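Local atomic coordinates of polycomb protein Sfmbt (PDB entry 5J8Y), a protein that binds the SAM domain of Scm through its own SAM domain, and so probably helps PhoRC bring PRC1 to Polycomb response elements. Residues Lys38-Gln42 with Ile66-Lys70. Sequence-based numbering, arbitrary orientation.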
ATOM      1  N   LYS C  38       0.936   3.546  21.180  1.00 32.39           N
ATOM      2  CA  LYS C  38       1.926   4.598  21.123  1.00 33.21           C
ATOM      3  C   LYS C  38       2.870   4.429  19.955  1.00 35.07           C
ATOM      4  O   LYS C  38       3.088   5.311  19.178  1.00 34.66           O
ATOM      5  CB  LYS C  38       2.739   4.601  22.423  1.00 38.74           C
ATOM      6  CG  LYS C  38       4.007   5.392  22.450  1.00 42.42           C
ATOM      7  CD  LYS C  38       4.310   5.830  23.872  1.00 46.02           C
ATOM      8  CE  LYS C  38       5.474   6.786  23.883  1.00 53.83           C
ATOM      9  NZ  LYS C  38       5.148   8.199  23.651  1.00 50.97           N
ATOM     10  N   ARG C  39       3.437   3.246  19.817  1.00 35.11           N
ATOM     11  CA  ARG C  39       4.330   2.974  18.731  1.00 35.65           C
ATOM     12  C   ARG C  39       3.586   2.981  17.410  1.00 34.12           C
ATOM     13  O   ARG C  39       4.118   3.394  16.406  1.00 34.60           O
ATOM     14  CB  ARG C  39       5.080   1.694  18.937  1.00 35.86           C
ATOM     15  CG  ARG C  39       6.014   1.334  17.819  1.00 38.65           C
ATOM     16  CD  ARG C  39       7.168   2.277  17.530  1.00 40.75           C
ATOM     17  NE  ARG C  39       7.986   1.662  16.510  1.00 42.99           N
ATOM     18  CZ  ARG C  39       8.867   2.250  15.738  1.00 46.36           C
ATOM     19  NH1 ARG C  39       9.157   3.524  15.843  1.00 49.75           N
ATOM     20  NH2 ARG C  39       9.462   1.527  14.829  1.00 48.41           N
ATOM     21  N   LEU C  40       2.361   2.548  17.415  1.00 30.76           N
ATOM     22  CA  LEU C  40       1.564   2.549  16.222  1.00 31.16           C
ATOM     23  C   LEU C  40       1.566   3.917  15.551  1.00 31.26           C
ATOM     24  O   LEU C  40       2.001   4.081  14.443  1.00 28.78           O
ATOM     25  CB  LEU C  40       0.127   2.212  16.526  1.00 29.78           C
ATOM     26  CG  LEU C  40      -0.777   1.972  15.317  1.00 28.44           C
ATOM     27  CD1 LEU C  40      -0.368   0.814  14.440  1.00 28.02           C
ATOM     28  CD2 LEU C  40      -2.222   1.848  15.704  1.00 30.26           C
ATOM     29  N   LEU C  41       1.074   4.875  16.298  1.00 30.95           N
ATOM     30  CA  LEU C  41       0.951   6.244  15.858  1.00 30.39           C
ATOM     31  C   LEU C  41       2.258   6.925  15.545  1.00 30.66           C
ATOM     32  O   LEU C  41       2.250   8.005  15.062  1.00 31.73           O
ATOM     33  CB  LEU C  41       0.185   7.052  16.860  1.00 30.47           C
ATOM     34  CG  LEU C  41      -1.104   6.543  17.428  1.00 28.91           C
ATOM     35  CD1 LEU C  41      -1.598   7.522  18.412  1.00 29.48           C
ATOM     36  CD2 LEU C  41      -2.187   6.320  16.413  1.00 31.28           C
ATOM     37  N   GLN C  42       3.371   6.291  15.835  1.00 31.28           N
ATOM     38  CA  GLN C  42       4.675   6.832  15.578  1.00 32.09           C
ATOM     39  C   GLN C  42       5.206   6.322  14.294  1.00 32.69           C
ATOM     40  O   GLN C  42       6.050   6.913  13.704  1.00 32.48           O
ATOM     41  CB  GLN C  42       5.656   6.449  16.696  1.00 34.93           C
ATOM     42  CG  GLN C  42       5.560   7.300  17.960  1.00 39.85           C
ATOM     43  CD  GLN C  42       6.495   6.834  19.075  1.00 45.01           C
ATOM     44  OE1 GLN C  42       6.508   5.679  19.460  1.00 44.08           O
ATOM     45  NE2 GLN C  42       7.266   7.754  19.602  1.00 50.98           N
ATOM     46  N   ILE C  66      -3.776   3.732   9.431  1.00 18.55           N
ATOM     47  CA  ILE C  66      -3.310   4.472  10.596  1.00 21.12           C
ATOM     48  C   ILE C  66      -3.664   5.984  10.440  1.00 22.13           C
ATOM     49  O   ILE C  66      -4.149   6.614  11.326  1.00 20.77           O
ATOM     50  CB  ILE C  66      -1.801   4.297  10.829  1.00 20.88           C
ATOM     51  CG1 ILE C  66      -1.430   2.882  11.182  1.00 22.09           C
ATOM     52  CG2 ILE C  66      -1.323   5.151  11.955  1.00 21.33           C
ATOM     53  CD1 ILE C  66       0.040   2.619  11.168  1.00 23.50           C
ATOM     54  N   ALA C  67      -3.397   6.506   9.242  1.00 21.42           N
ATOM     55  CA  ALA C  67      -3.710   7.876   8.912  1.00 21.38           C
ATOM     56  C   ALA C  67      -5.188   8.118   9.149  1.00 22.18           C
ATOM     57  O   ALA C  67      -5.550   9.105   9.695  1.00 24.08           O
ATOM     58  CB  ALA C  67      -3.329   8.208   7.477  1.00 21.16           C
ATOM     59  N   GLN C  68      -6.025   7.185   8.730  1.00 22.32           N
ATOM     60  CA  GLN C  68      -7.459   7.308   8.911  1.00 22.60           C
ATOM     61  C   GLN C  68      -7.800   7.237  10.394  1.00 25.52           C
ATOM     62  O   GLN C  68      -8.707   7.889  10.870  1.00 28.66           O
ATOM     63  CB  GLN C  68      -8.204   6.224   8.150  1.00 25.63           C
ATOM     64  CG  GLN C  68      -9.710   6.427   8.047  1.00 28.55           C
ATOM     65  CD  GLN C  68     -10.121   7.494   7.049  1.00 31.41           C
ATOM     66  OE1 GLN C  68      -9.291   8.080   6.364  1.00 29.68           O
ATOM     67  NE2 GLN C  68     -11.419   7.745   6.966  1.00 35.41           N
ATOM     68  N   LEU C  69      -7.027   6.458  11.118  1.00 24.69           N
ATOM     69  CA  LEU C  69      -7.240   6.306  12.507  1.00 24.41           C
ATOM     70  C   LEU C  69      -7.042   7.649  13.149  1.00 28.31           C
ATOM     71  O   LEU C  69      -7.833   8.098  13.881  1.00 28.67           O
ATOM     72  CB  LEU C  69      -6.274   5.330  13.114  1.00 24.18           C
ATOM     73  CG  LEU C  69      -6.376   5.202  14.634  1.00 28.68           C
ATOM     74  CD1 LEU C  69      -7.737   4.763  15.122  1.00 27.60           C
ATOM     75  CD2 LEU C  69      -5.273   4.321  15.140  1.00 28.12           C
ATOM     76  N   LYS C  70      -5.940   8.268  12.817  1.00 29.47           N
ATOM     77  CA  LYS C  70      -5.563   9.553  13.333  1.00 28.59           C
ATOM     78  C   LYS C  70      -6.542  10.665  13.040  1.00 32.33           C
ATOM     79  O   LYS C  70      -6.500  11.647  13.687  1.00 33.80           O
ATOM     80  CB  LYS C  70      -4.187   9.916  12.855  1.00 25.30           C
ATOM     81  CG  LYS C  70      -3.059   9.164  13.482  1.00 27.09           C
ATOM     82  CD  LYS C  70      -1.797   9.332  12.691  1.00 27.28           C
ATOM     83  CE  LYS C  70      -0.610   8.708  13.349  1.00 28.48           C
ATOM     84  NZ  LYS C  70       0.672   8.936  12.662  1.00 28.72           N
TER
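Leu-41, next to Leu-40 in segment 38-42, meets two residues of the long helix 56-71 at once: Leu-69 with its isobutyl end, and Lys-70 with both its side chain and its carbonyl oxygen. Its CD2 methyl lies 3.9 Å from CD2 of Leu-69, the two side chains crossing at about a right angle with one methyl of each in touch. Leu-40, the next residue back, works deeper. Its CG stands anti to the backbone N (chi1 -171°), which carries the branched end to the long helix, where its two methyls divide the work: CD1 packs 3.8 Å from CD1 of Ile-66, while CD2 sits 4.0 Å from CD2 of Leu-69. Leucine suits position 40 because its forked end reaches two neighbours; at 41 a single methyl and CB do the touching. Ile-66, whose CB is directed toward segment 38-42, answers with the CG1-CD1 arm of its branched side chain.

Lys-70 closes the more exposed flank. Its chain, extended beyond CG, runs past Leu-41 in the opposite direction, with CE 4.0 Å from CB of Leu-41, and delivers NZ to the carbonyl O of Leu-41 in a 3.0 Å hydrogen bond. The ammonium approaches from above the carbonyl plane, 37° out of it. A lysine thus offers methylenes to the leucine and a charged donor to a backbone oxygen.

Together these contacts fasten two helices of the SAM-domain bundle. Trp-9 touches Leu-40 and Leu-69, Pro-6 touches Leu-41 and Leu-69, and helix 45-51 packs on Ile-66 through Ile-48.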